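Local coordinates for metallo-beta-lactamase family protein (Staphylococcus aureus, PDB 3R2U), which binds an iron(III) ion in a metallo-beta-lactamase fold, carries a rhodanese-like domain as well, and probably acts as an enzyme on sulfur compounds, at residues Glu49-Asp54 with Asp126-Gly131; Leu71-Ala76 with Ile94-Asn99; Phe170-Asp175 with Lys227-Ile232; Gly177-Leu182 with Asp257-Asp262. All coordinates share one frame; numbering follows the deposited sequence.

Interaction 1: residues Glu49-Asp54 with Asp126-Gly131; sequences EAMIID and DDIYVG
Glu-49 and Gly-131 bring together the near ends of strands 49-53 and 127-130, whose short axes pass 7.4 Å apart at 124°, too steeply and too far for the two to pair as neighbours in one sheet. Val-130 fills the gap with its two methyl groups. CG1 lies anti to its backbone N and comes within 3.8 Å of Ala-50 C, against the backbone, while CG2 turns to Met-51. The methionine runs straight from CB to SD and then bends (chi3 -84°), which carries its methyl across the ends of both facing residues: CE is 3.7 Å from Val-130 CG2 and 3.8 Å from Ile-128 CG2. A long, flexible, unbranched chain suits this span, and branched residues on the facing strand give it compact methyls to meet. The contact thus joins the two sheets of the metallo-beta-lactamase sandwich, strand 127-130 being an outermost strand of the second sheet. Leu-135 and Val-137 of the adjacent strand 133-139 extend the apolar layer. Beyond the methyls, at Glu-49, the chemistry becomes polar. Glu-49 extends its chain past Gly-131, and Gly-131 N donates to Glu-49 OE1 at 3.1 Å, approaching from above the carboxylate plane, 66° out of it. A water bridges the same oxygen to the carbonyl of Tyr-129, whose O lies 2.9 Å from the water. OE1 thus accepts from the backbone N-H and, at a rather short distance, from the water. Gly-131 has a positive phi, easily adopted by a residue without CB.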
loop_
_atom_site.group_PDB
_atom_site.type_symbol
_atom_site.label_atom_id
_atom_site.label_comp_id
_atom_site.label_asym_id
_atom_site.label_seq_id
_atom_site.Cartn_x
_atom_site.Cartn_y
_atom_site.Cartn_z
ATOM N N GLU A 49 -0.640 -0.623 30.661
ATOM C CA GLU A 49 -0.686 0.825 30.515
ATOM C C GLU A 49 0.434 1.280 29.600
ATOM O O GLU A 49 1.489 0.675 29.564
ATOM C CB GLU A 49 -0.647 1.531 31.874
ATOM C CG GLU A 49 -1.893 1.198 32.694
ATOM C CD GLU A 49 -1.983 1.926 34.043
ATOM O OE1 GLU A 49 -1.358 2.992 34.238
ATOM O OE2 GLU A 49 -2.716 1.429 34.908
ATOM N N ALA A 50 0.189 2.333 28.842
ATOM C CA ALA A 50 1.196 2.837 27.910
ATOM C C ALA A 50 1.089 4.345 27.773
ATOM O O ALA A 50 -0.005 4.913 27.889
ATOM C CB ALA A 50 1.055 2.164 26.555
ATOM N N MET A 51 2.233 4.978 27.530
ATOM C CA MET A 51 2.324 6.416 27.392
ATOM C C MET A 51 3.020 6.851 26.116
ATOM O O MET A 51 4.030 6.258 25.727
ATOM C CB MET A 51 3.130 7.004 28.560
ATOM C CG MET A 51 3.391 8.512 28.412
ATOM S SD MET A 51 4.434 9.244 29.673
ATOM C CE MET A 51 3.251 9.580 30.981
ATOM N N ILE A 52 2.482 7.894 25.471
ATOM C CA ILE A 52 3.149 8.508 24.317
ATOM C C ILE A 52 3.855 9.771 24.807
ATOM O O ILE A 52 3.234 10.616 25.456
ATOM C CB ILE A 52 2.191 8.974 23.222
ATOM C CG1 ILE A 52 1.266 7.855 22.743
ATOM C CG2 ILE A 52 2.995 9.510 22.041
ATOM C CD1 ILE A 52 0.101 8.369 21.889
ATOM N N ILE A 53 5.136 9.912 24.476
ATOM C CA ILE A 53 5.896 11.124 24.797
ATOM C C ILE A 53 6.095 11.944 23.510
ATOM O O ILE A 53 6.546 11.413 22.483
ATOM C CB ILE A 53 7.234 10.788 25.446
ATOM C CG1 ILE A 53 6.964 10.130 26.810
ATOM C CG2 ILE A 53 8.067 12.057 25.607
ATOM C CD1 ILE A 53 8.167 9.611 27.456
ATOM N N ASP A 54 5.752 13.231 23.589
ATOM C CA ASP A 54 5.786 14.168 22.476
ATOM C C ASP A 54 4.994 13.690 21.243
ATOM O O ASP A 54 5.507 13.649 20.140
ATOM C CB ASP A 54 7.239 14.578 22.129
ATOM C CG ASP A 54 7.855 15.539 23.174
ATOM O OD1 ASP A 54 7.074 16.144 23.957
ATOM O OD2 ASP A 54 9.113 15.732 23.175
ATOM N N ASP A 126 7.866 15.743 40.497
ATOM C CA ASP A 126 6.631 14.960 40.456
ATOM C C ASP A 126 6.981 13.611 39.829
ATOM O O ASP A 126 7.901 13.515 39.003
ATOM C CB ASP A 126 5.540 15.625 39.593
ATOM C CG ASP A 126 4.843 16.783 40.292
ATOM O OD1 ASP A 126 5.028 16.976 41.510
ATOM O OD2 ASP A 126 4.080 17.492 39.610
ATOM N N ASP A 127 6.269 12.570 40.248
ATOM C CA ASP A 127 6.449 11.246 39.676
ATOM C C ASP A 127 5.187 10.893 38.933
ATOM O O ASP A 127 4.107 11.156 39.407
ATOM C CB ASP A 127 6.694 10.193 40.755
ATOM C CG ASP A 127 8.029 10.364 41.459
ATOM O OD1 ASP A 127 9.021 10.797 40.821
ATOM O OD2 ASP A 127 8.085 10.041 42.656
ATOM N N ILE A 128 5.335 10.302 37.761
ATOM C CA ILE A 128 4.217 9.839 36.961
ATOM C C ILE A 128 4.444 8.338 36.811
ATOM O O ILE A 128 5.523 7.928 36.452
ATOM C CB ILE A 128 4.228 10.459 35.554
ATOM C CG1 ILE A 128 4.270 11.982 35.619
ATOM C CG2 ILE A 128 3.013 10.017 34.741
ATOM C CD1 ILE A 128 4.585 12.630 34.272
ATOM N N TYR A 129 3.435 7.533 37.111
ATOM C CA TYR A 129 3.520 6.104 36.936
ATOM C C TYR A 129 2.667 5.684 35.732
ATOM O O TYR A 129 1.519 6.122 35.569
ATOM C CB TYR A 129 3.076 5.354 38.194
ATOM C CG TYR A 129 4.020 5.557 39.350
ATOM C CD1 TYR A 129 3.811 6.580 40.275
ATOM C CD2 TYR A 129 5.136 4.742 39.512
ATOM C CE1 TYR A 129 4.687 6.767 41.345
ATOM C CE2 TYR A 129 6.017 4.925 40.572
ATOM C CZ TYR A 129 5.787 5.937 41.479
ATOM O OH TYR A 129 6.655 6.124 42.509
ATOM N N VAL A 130 3.289 4.890 34.864
ATOM C CA VAL A 130 2.654 4.283 33.710
ATOM C C VAL A 130 2.704 2.797 34.094
ATOM O O VAL A 130 3.708 2.100 33.873
ATOM C CB VAL A 130 3.440 4.580 32.414
ATOM C CG1 VAL A 130 2.717 4.017 31.195
ATOM C CG2 VAL A 130 3.632 6.079 32.265
ATOM N N GLY A 131 1.629 2.310 34.702
ATOM C CA GLY A 131 1.641 0.955 35.231
ATOM C C GLY A 131 2.739 0.987 36.290
ATOM O O GLY A 131 2.755 1.883 37.136
HETATM O O HOH W 1 -0.695 4.380 36.216
#

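Interaction 2: residues Leu71-Ala76 with Ile94-Asn99; sequences LTITHA and IKLNAN
Ile-73 meets Leu-96 where strand 72-77 passes the end of helix 89-96. Its CB lies 4.1 Å from Leu-96 CD1. From there CG2, anti to the backbone N, makes the closest approach, 3.8 Å to the same methyl. The longer branch starts away from the leucine at CG1, and at its tip Ile-73 CD1 returns to 4.4 Å from Leu-96 CD1. A beta-branched residue can thus present one methyl to Leu-96 while its side chain also packs against Tyr-62, Ile-63 and Ala-66 of helix 60-69. Between the two backbones, a water donates to both Ile-73 O and Leu-96 O, 2.7 Å from each. Strand 72-77, helix 89-96 and strand 99-103 form a beta-alpha-beta crossover, and the chain turns out of the helix at Asn-97, whose positive phi asparagine tolerates well. Ala-98 then sets its small CB 3.4 Å from Thr-74 O, close enough for the strands to meet. Parallel pairing begins at once: Asn-99 N donates to Thr-74 O at 3.0 Å, and Ala-76 N donates to Asn-99 O, also at 3.0 Å, nearly in line with its C=O. The two bonds straddle His-75, whose CA-H points at Asn-99 O as well. On that residue's ring, ND1 is hydrogen-bonded in plane at the edge to Thr-74 OG1, 2.6 Å away, which restrains the rotation of the imidazole beside the Asn-99 side chain.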
loop_
_atom_site.group_PDB
_atom_site.type_symbol
_atom_site.label_atom_id
_atom_site.label_comp_id
_atom_site.label_asym_id
_atom_site.label_seq_id
_atom_site.Cartn_x
_atom_site.Cartn_y
_atom_site.Cartn_z
ATOM N N LEU A 71 -0.967 -3.394 24.522
ATOM C CA LEU A 71 -0.961 -2.248 25.415
ATOM C C LEU A 71 -2.144 -1.343 25.124
ATOM O O LEU A 71 -2.702 -1.361 24.024
ATOM C CB LEU A 71 0.322 -1.454 25.210
ATOM C CG LEU A 71 1.637 -2.188 25.459
ATOM C CD1 LEU A 71 2.798 -1.420 24.830
ATOM C CD2 LEU A 71 1.845 -2.439 26.933
ATOM N N THR A 72 -2.496 -0.527 26.103
ATOM C CA THR A 72 -3.561 0.437 25.966
ATOM C C THR A 72 -2.973 1.812 26.255
ATOM O O THR A 72 -2.379 2.027 27.304
ATOM C CB THR A 72 -4.710 0.150 26.956
ATOM O OG1 THR A 72 -5.213 -1.160 26.707
ATOM C CG2 THR A 72 -5.849 1.166 26.792
ATOM N N ILE A 73 -3.139 2.744 25.321
ATOM C CA ILE A 73 -2.617 4.092 25.505
ATOM C C ILE A 73 -3.524 4.797 26.499
ATOM O O ILE A 73 -4.665 5.125 26.181
ATOM C CB ILE A 73 -2.546 4.860 24.183
ATOM C CG1 ILE A 73 -1.594 4.136 23.217
ATOM C CG2 ILE A 73 -2.099 6.311 24.427
ATOM C CD1 ILE A 73 -1.604 4.678 21.838
ATOM N N THR A 74 -3.005 4.966 27.710
ATOM C CA THR A 74 -3.705 5.559 28.834
ATOM C C THR A 74 -3.073 6.881 29.257
ATOM O O THR A 74 -3.629 7.601 30.058
ATOM C CB THR A 74 -3.630 4.608 30.041
ATOM O OG1 THR A 74 -2.264 4.180 30.211
ATOM C CG2 THR A 74 -4.530 3.363 29.831
ATOM N N HIS A 75 -1.906 7.204 28.701
ATOM C CA HIS A 75 -1.162 8.390 29.100
ATOM C C HIS A 75 -0.433 9.032 27.926
ATOM O O HIS A 75 -0.113 8.363 26.937
ATOM C CB HIS A 75 -0.034 8.020 30.091
ATOM C CG HIS A 75 -0.483 7.362 31.367
ATOM N ND1 HIS A 75 -0.944 6.063 31.422
ATOM C CD2 HIS A 75 -0.421 7.790 32.653
ATOM C CE1 HIS A 75 -1.207 5.743 32.678
ATOM N NE2 HIS A 75 -0.904 6.776 33.444
ATOM N N ALA A 76 -0.163 10.329 28.067
ATOM C CA ALA A 76 0.715 11.062 27.150
ATOM C C ALA A 76 1.343 12.225 27.911
ATOM O O ALA A 76 0.731 12.812 28.795
ATOM C CB ALA A 76 -0.027 11.562 25.917
ATOM N N ILE A 94 -8.544 14.139 24.350
ATOM C CA ILE A 94 -9.912 14.156 23.829
ATOM C C ILE A 94 -10.343 12.857 23.109
ATOM O O ILE A 94 -11.415 12.327 23.380
ATOM C CB ILE A 94 -10.133 15.368 22.900
ATOM C CG1 ILE A 94 -9.974 16.674 23.706
ATOM C CG2 ILE A 94 -11.533 15.296 22.244
ATOM C CD1 ILE A 94 -9.982 17.933 22.844
ATOM N N LYS A 95 -9.504 12.322 22.230
ATOM C CA LYS A 95 -9.918 11.142 21.454
ATOM C C LYS A 95 -9.761 9.858 22.216
ATOM O O LYS A 95 -10.568 8.948 22.045
ATOM C CB LYS A 95 -9.137 11.041 20.132
ATOM C CG LYS A 95 -9.415 12.165 19.129
ATOM C CD LYS A 95 -8.711 11.891 17.814
ATOM C CE LYS A 95 -8.958 12.947 16.753
ATOM N NZ LYS A 95 -8.270 12.535 15.482
ATOM N N LEU A 96 -8.714 9.769 23.045
ATOM C CA LEU A 96 -8.424 8.540 23.763
ATOM C C LEU A 96 -8.802 8.583 25.257
ATOM O O LEU A 96 -8.631 7.584 25.960
ATOM C CB LEU A 96 -6.936 8.184 23.598
ATOM C CG LEU A 96 -6.395 8.081 22.171
ATOM C CD1 LEU A 96 -4.947 7.582 22.195
ATOM C CD2 LEU A 96 -7.247 7.158 21.298
ATOM N N ASN A 97 -9.302 9.726 25.736
ATOM C CA ASN A 97 -9.652 9.888 27.144
ATOM C C ASN A 97 -8.461 9.492 28.034
ATOM O O ASN A 97 -8.625 8.902 29.087
ATOM C CB ASN A 97 -10.896 9.060 27.497
ATOM C CG ASN A 97 -11.491 9.436 28.836
ATOM O OD1 ASN A 97 -11.641 10.611 29.156
ATOM N ND2 ASN A 97 -11.871 8.431 29.614
ATOM N N ALA A 98 -7.258 9.819 27.587
ATOM C CA ALA A 98 -6.055 9.495 28.337
ATOM C C ALA A 98 -5.691 10.625 29.295
ATOM O O ALA A 98 -6.133 11.779 29.133
ATOM C CB ALA A 98 -4.898 9.244 27.372
ATOM N N ASN A 99 -4.920 10.285 30.322
ATOM C CA ASN A 99 -4.375 11.294 31.216
ATOM C C ASN A 99 -3.220 11.953 30.482
ATOM O O ASN A 99 -2.403 11.255 29.890
ATOM C CB ASN A 99 -3.876 10.661 32.503
ATOM C CG ASN A 99 -5.014 10.203 33.395
ATOM O OD1 ASN A 99 -5.120 9.043 33.726
ATOM N ND2 ASN A 99 -5.886 11.110 33.734
HETATM O O HOH W 2 -6.943 6.080 27.382
#

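Interaction 3: residues Phe170-Asp175 with Lys227-Ile232; sequences FIFVGD and KSLGAI
Leu-229 sets its CD1 methyl over one face of the Phe-172 ring, 3.6 Å from the centroid and only 7° off the ring normal, a CH-pi contact. The side chains cross at a slant, and a leucine methyl fits flat on the middle of an aromatic face. Both belong to the loops around the metal site of the metallo-beta-lactamase fold: segment 170-175 follows directly on the iron ligand Asp-169, and the Phe-172 side chain lies about 6 Å from the iron(III) ion. His-219 packs against both side chains. The other flat group is the Asp-175 carboxylate. Its OD1 is engaged outside the contact, by the guanidinium of Arg-178 and the indole NH of Trp-245, so the carboxylate is held from that end. OD2 points to Ser-228, 3.2 Å from its CB, where a small polar residue can sit beside the carboxylate at the more exposed side of the contact. A backbone bond also ties the loops: Gly-230 N donates to Val-173 O at 3.0 Å, tilted 25° from the carbonyl plane. Glycine suits this point: its CA lies 3.9 Å from Val-173 CG1, and a CB would point straight into that methyl. Gly-174, with phi 88°, turns the first loop, and Phe-172 N closes it on Asp-175 O. A second apolar contact is made by Ile-232, which also packs on Trp-216 of the third subunit. Its CG2 occupies the crowded position between backbone N and carbonyl carbon and meets Val-173 CG1 at 3.7 Å, the two side chains crossing at about a right angle.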
loop_
_atom_site.group_PDB
_atom_site.type_symbol
_atom_site.label_atom_id
_atom_site.label_comp_id
_atom_site.label_asym_id
_atom_site.label_seq_id
_atom_site.Cartn_x
_atom_site.Cartn_y
_atom_site.Cartn_z
ATOM N N PHE A 170 16.196 19.769 25.251
ATOM C CA PHE A 170 17.180 20.163 26.257
ATOM C C PHE A 170 18.552 19.610 25.844
ATOM O O PHE A 170 19.476 20.376 25.572
ATOM C CB PHE A 170 16.705 19.689 27.647
ATOM C CG PHE A 170 17.777 19.650 28.702
ATOM C CD1 PHE A 170 18.668 20.693 28.854
ATOM C CD2 PHE A 170 17.831 18.590 29.603
ATOM C CE1 PHE A 170 19.650 20.659 29.853
ATOM C CE2 PHE A 170 18.807 18.543 30.601
ATOM C CZ PHE A 170 19.721 19.584 30.723
ATOM N N ILE A 171 18.665 18.282 25.758
ATOM C CA ILE A 171 19.897 17.625 25.304
ATOM C C ILE A 171 19.660 16.814 24.035
ATOM O O ILE A 171 18.759 15.952 23.998
ATOM C CB ILE A 171 20.448 16.636 26.343
ATOM C CG1 ILE A 171 20.780 17.360 27.661
ATOM C CG2 ILE A 171 21.723 15.955 25.798
ATOM C CD1 ILE A 171 21.176 16.420 28.759
ATOM N N PHE A 172 20.467 17.078 23.001
ATOM C CA PHE A 172 20.408 16.304 21.757
ATOM C C PHE A 172 21.614 15.408 21.709
ATOM O O PHE A 172 22.487 15.482 22.588
ATOM C CB PHE A 172 20.454 17.194 20.518
ATOM C CG PHE A 172 19.315 18.153 20.408
ATOM C CD1 PHE A 172 18.008 17.693 20.404
ATOM C CD2 PHE A 172 19.549 19.511 20.244
ATOM C CE1 PHE A 172 16.945 18.577 20.272
ATOM C CE2 PHE A 172 18.497 20.409 20.105
ATOM C CZ PHE A 172 17.196 19.949 20.136
ATOM N N VAL A 173 21.664 14.539 20.705
ATOM C CA VAL A 173 22.849 13.746 20.501
ATOM C C VAL A 173 23.843 14.695 19.873
ATOM O O VAL A 173 23.628 15.179 18.773
ATOM C CB VAL A 173 22.627 12.567 19.564
ATOM C CG1 VAL A 173 23.962 11.886 19.269
ATOM C CG2 VAL A 173 21.626 11.596 20.165
ATOM N N GLY A 174 24.897 15.015 20.596
ATOM C CA GLY A 174 25.942 15.889 20.078
ATOM C C GLY A 174 25.751 17.391 20.286
ATOM O O GLY A 174 26.628 18.161 19.941
ATOM N N ASP A 175 24.607 17.821 20.816
ATOM C CA ASP A 175 24.399 19.249 21.036
ATOM C C ASP A 175 23.276 19.442 22.043
ATOM O O ASP A 175 22.796 18.469 22.654
ATOM C CB ASP A 175 24.085 19.951 19.690
ATOM C CG ASP A 175 24.590 21.387 19.636
ATOM O OD1 ASP A 175 24.585 22.088 20.668
ATOM O OD2 ASP A 175 25.005 21.820 18.542
ATOM N N LYS A 227 22.096 21.417 12.893
ATOM C CA LYS A 227 23.054 20.733 12.014
ATOM C C LYS A 227 23.882 19.694 12.778
ATOM O O LYS A 227 24.283 18.677 12.212
ATOM C CB LYS A 227 23.987 21.740 11.320
ATOM C CG LYS A 227 23.271 22.756 10.435
ATOM C CD LYS A 227 24.253 23.687 9.733
ATOM C CE LYS A 227 23.528 24.808 8.992
ATOM N NZ LYS A 227 22.750 25.689 9.922
ATOM N N SER A 228 24.127 19.950 14.059
ATOM C CA SER A 228 24.915 19.042 14.890
ATOM C C SER A 228 24.160 17.846 15.471
ATOM O O SER A 228 24.791 16.997 16.110
ATOM C CB SER A 228 25.523 19.827 16.062
ATOM O OG SER A 228 26.225 20.972 15.611
ATOM N N LEU A 229 22.839 17.763 15.268
ATOM C CA LEU A 229 22.044 16.677 15.885
ATOM C C LEU A 229 22.327 15.303 15.276
ATOM O O LEU A 229 22.405 15.134 14.039
ATOM C CB LEU A 229 20.538 16.967 15.859
ATOM C CG LEU A 229 20.093 18.336 16.377
ATOM C CD1 LEU A 229 18.617 18.263 16.783
ATOM C CD2 LEU A 229 20.959 18.800 17.535
ATOM N N GLY A 230 22.468 14.323 16.162
ATOM C CA GLY A 230 22.796 12.966 15.742
ATOM C C GLY A 230 21.688 12.293 14.961
ATOM O O GLY A 230 20.500 12.590 15.160
ATOM N N ALA A 231 22.089 11.426 14.026
ATOM C CA ALA A 231 21.153 10.604 13.281
ATOM C C ALA A 231 20.813 9.428 14.212
ATOM O O ALA A 231 19.657 8.960 14.258
ATOM C CB ALA A 231 21.773 10.111 11.982
ATOM N N ILE A 232 21.814 8.961 14.965
ATOM C CA ILE A 232 21.594 7.868 15.908
ATOM C C ILE A 232 20.478 8.352 16.795
ATOM O O ILE A 232 20.523 9.479 17.274
ATOM C CB ILE A 232 22.858 7.507 16.728
ATOM C CG1 ILE A 232 22.622 6.208 17.522
ATOM C CG2 ILE A 232 23.274 8.665 17.654
ATOM C CD1 ILE A 232 23.920 5.549 18.038
#

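Interaction 4: residues Gly177-Leu182 with Asp257-Asp262; sequences GRPDLL and DKLISD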
loop_
_atom_site.group_PDB
_atom_site.type_symbol
_atom_site.label_atom_id
_atom_site.label_comp_id
_atom_site.label_asym_id
_atom_site.label_seq_id
_atom_site.Cartn_x
_atom_site.Cartn_y
_atom_site.Cartn_z
ATOM N N GLY A 177 19.729 22.277 23.030
ATOM C CA GLY A 177 18.798 23.243 22.502
ATOM C C GLY A 177 19.281 24.662 22.706
ATOM O O GLY A 177 20.149 24.903 23.527
ATOM N N ARG A 178 18.754 25.578 21.902
ATOM C CA ARG A 178 19.049 26.988 22.011
ATOM C C ARG A 178 17.758 27.620 22.474
ATOM O O ARG A 178 16.677 27.108 22.165
ATOM C CB ARG A 178 19.449 27.599 20.653
ATOM C CG ARG A 178 20.713 26.984 19.969
ATOM C CD ARG A 178 21.892 26.981 20.901
ATOM N NE ARG A 178 23.205 26.852 20.250
ATOM C CZ ARG A 178 23.928 25.728 20.160
ATOM N NH1 ARG A 178 23.495 24.577 20.649
ATOM N NH2 ARG A 178 25.107 25.763 19.567
ATOM N N PRO A 179 17.842 28.754 23.197
ATOM C CA PRO A 179 16.601 29.383 23.638
ATOM C C PRO A 179 15.723 29.826 22.473
ATOM O O PRO A 179 16.213 30.496 21.569
ATOM C CB PRO A 179 17.085 30.602 24.428
ATOM C CG PRO A 179 18.506 30.292 24.797
ATOM C CD PRO A 179 19.032 29.480 23.666
ATOM N N ASP A 180 14.455 29.404 22.472
ATOM C CA ASP A 180 13.488 29.845 21.447
ATOM C C ASP A 180 13.392 31.360 21.494
ATOM O O ASP A 180 13.319 31.939 22.573
ATOM C CB ASP A 180 12.080 29.263 21.690
ATOM C CG ASP A 180 11.919 27.856 21.159
ATOM O OD1 ASP A 180 12.849 27.375 20.473
ATOM O OD2 ASP A 180 10.858 27.235 21.405
ATOM N N LEU A 181 13.386 31.996 20.327
ATOM C CA LEU A 181 13.287 33.442 20.263
ATOM C C LEU A 181 11.871 33.907 20.586
ATOM O O LEU A 181 10.927 33.127 20.561
ATOM C CB LEU A 181 13.729 33.980 18.892
ATOM C CG LEU A 181 15.199 33.776 18.494
ATOM C CD1 LEU A 181 15.549 34.651 17.270
ATOM C CD2 LEU A 181 16.148 34.090 19.669
ATOM N N LEU A 182 11.743 35.191 20.899
ATOM C CA LEU A 182 10.454 35.780 21.247
ATOM C C LEU A 182 9.989 36.692 20.133
ATOM O O LEU A 182 10.794 37.149 19.313
ATOM C CB LEU A 182 10.562 36.584 22.547
ATOM C CG LEU A 182 11.012 35.810 23.791
ATOM C CD1 LEU A 182 11.181 36.775 24.964
ATOM C CD2 LEU A 182 10.028 34.674 24.131
ATOM N N ASP A 257 27.767 32.746 25.366
ATOM C CA ASP A 257 28.172 33.283 24.070
ATOM C C ASP A 257 28.085 32.244 22.962
ATOM O O ASP A 257 27.527 32.522 21.904
ATOM C CB ASP A 257 29.604 33.823 24.099
ATOM C CG ASP A 257 30.022 34.423 22.760
ATOM O OD1 ASP A 257 29.318 35.321 22.244
ATOM O OD2 ASP A 257 31.065 34.008 22.232
ATOM N N LYS A 258 28.649 31.062 23.189
ATOM C CA LYS A 258 28.613 30.025 22.163
ATOM C C LYS A 258 27.176 29.586 21.901
ATOM O O LYS A 258 26.774 29.409 20.752
ATOM C CB LYS A 258 29.490 28.822 22.503
ATOM C CG LYS A 258 29.372 27.701 21.431
ATOM C CD LYS A 258 30.452 26.630 21.540
ATOM C CE LYS A 258 30.264 25.548 20.468
ATOM N NZ LYS A 258 31.419 24.593 20.436
ATOM N N LEU A 259 26.391 29.462 22.966
ATOM C CA LEU A 259 25.016 29.036 22.831
ATOM C C LEU A 259 24.212 29.990 21.949
ATOM O O LEU A 259 23.586 29.566 20.977
ATOM C CB LEU A 259 24.345 28.942 24.205
ATOM C CG LEU A 259 22.999 28.219 24.205
ATOM C CD1 LEU A 259 23.224 26.742 23.842
ATOM C CD2 LEU A 259 22.285 28.345 25.537
ATOM N N ILE A 260 24.274 31.282 22.253
ATOM C CA ILE A 260 23.423 32.241 21.568
ATOM C C ILE A 260 24.045 33.097 20.470
ATOM O O ILE A 260 23.388 34.006 19.971
ATOM C CB ILE A 260 22.720 33.154 22.603
ATOM C CG1 ILE A 260 23.692 34.158 23.223
ATOM C CG2 ILE A 260 22.049 32.293 23.668
ATOM C CD1 ILE A 260 23.052 35.051 24.255
ATOM N N SER A 261 25.283 32.827 20.072
ATOM C CA SER A 261 25.896 33.632 19.021
ATOM C C SER A 261 25.835 32.974 17.653
ATOM O O SER A 261 25.939 31.750 17.516
ATOM C CB SER A 261 27.340 33.989 19.362
ATOM O OG SER A 261 27.370 34.827 20.500
ATOM N N ASP A 262 25.654 33.823 16.646
ATOM C CA ASP A 262 25.606 33.415 15.247
ATOM C C ASP A 262 24.753 32.170 15.006
ATOM O O ASP A 262 25.220 31.167 14.450
ATOM C CB ASP A 262 27.031 33.226 14.715
ATOM C CG ASP A 262 27.864 34.505 14.806
ATOM O OD1 ASP A 262 29.099 34.415 14.636
ATOM O OD2 ASP A 262 27.293 35.593 15.053
#
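Arg-178 supplies the polar part of this contact: its NE donates to Leu-259 O at 2.8 Å, a weak bond, since the N-H...O angle is only 119°. The acceptor lies at the edge of the guanidinium, near its plane. A bend at chi2 (-53°) folds the chain back to the last turn of helix 252-260, where carbonyl oxygens gather and a positive group is probably welcome. The stronger partner of the guanidinium is Asp-175, which forms a salt bridge with NH1. This loop borders the metal site of the metallo-beta-lactamase fold: Arg-178 O is hydrogen-bonded to His-143 ND1, so its backbone positions an iron ligand from the second shell. The apolar part centres on Leu-259, whose two methyls divide the loop between them. CD1 sits beside the aliphatic and NE portion of Arg-178 and 3.6 Å from Gly-177 O; CD2 meets Pro-179 CD at 3.9 Å. The rigid proline ring also offers CD to Ile-260 CG2, 4.1 Å away, the two side chains crossing at about a right angle. Ala-196 and Ser-192 of helix 191-206 pack on Leu-259 and Ile-260 respectively.

Interactions 1 and 2 share one sheet, strands 49-53 and 72-77 being neighbours in it, joined by a probable hydrogen bond between Thr-74 N and Ala-50 O, and interaction 2 is nested within the chain loop that interaction 1 closes. The former packs one sheet on another, largely through methyls, whereas the latter starts a strand pair with backbone bonds; both are partly buried. Interactions 3 and 4 lie across the chain's centre from interaction 2, near the iron, and touch each other, Phe-170 O facing Gly-177 N at 3.2 Å. Interaction 3 is the buried one, loop against loop with an aromatic face; interaction 4 sets the next part of the same loop on a helix end.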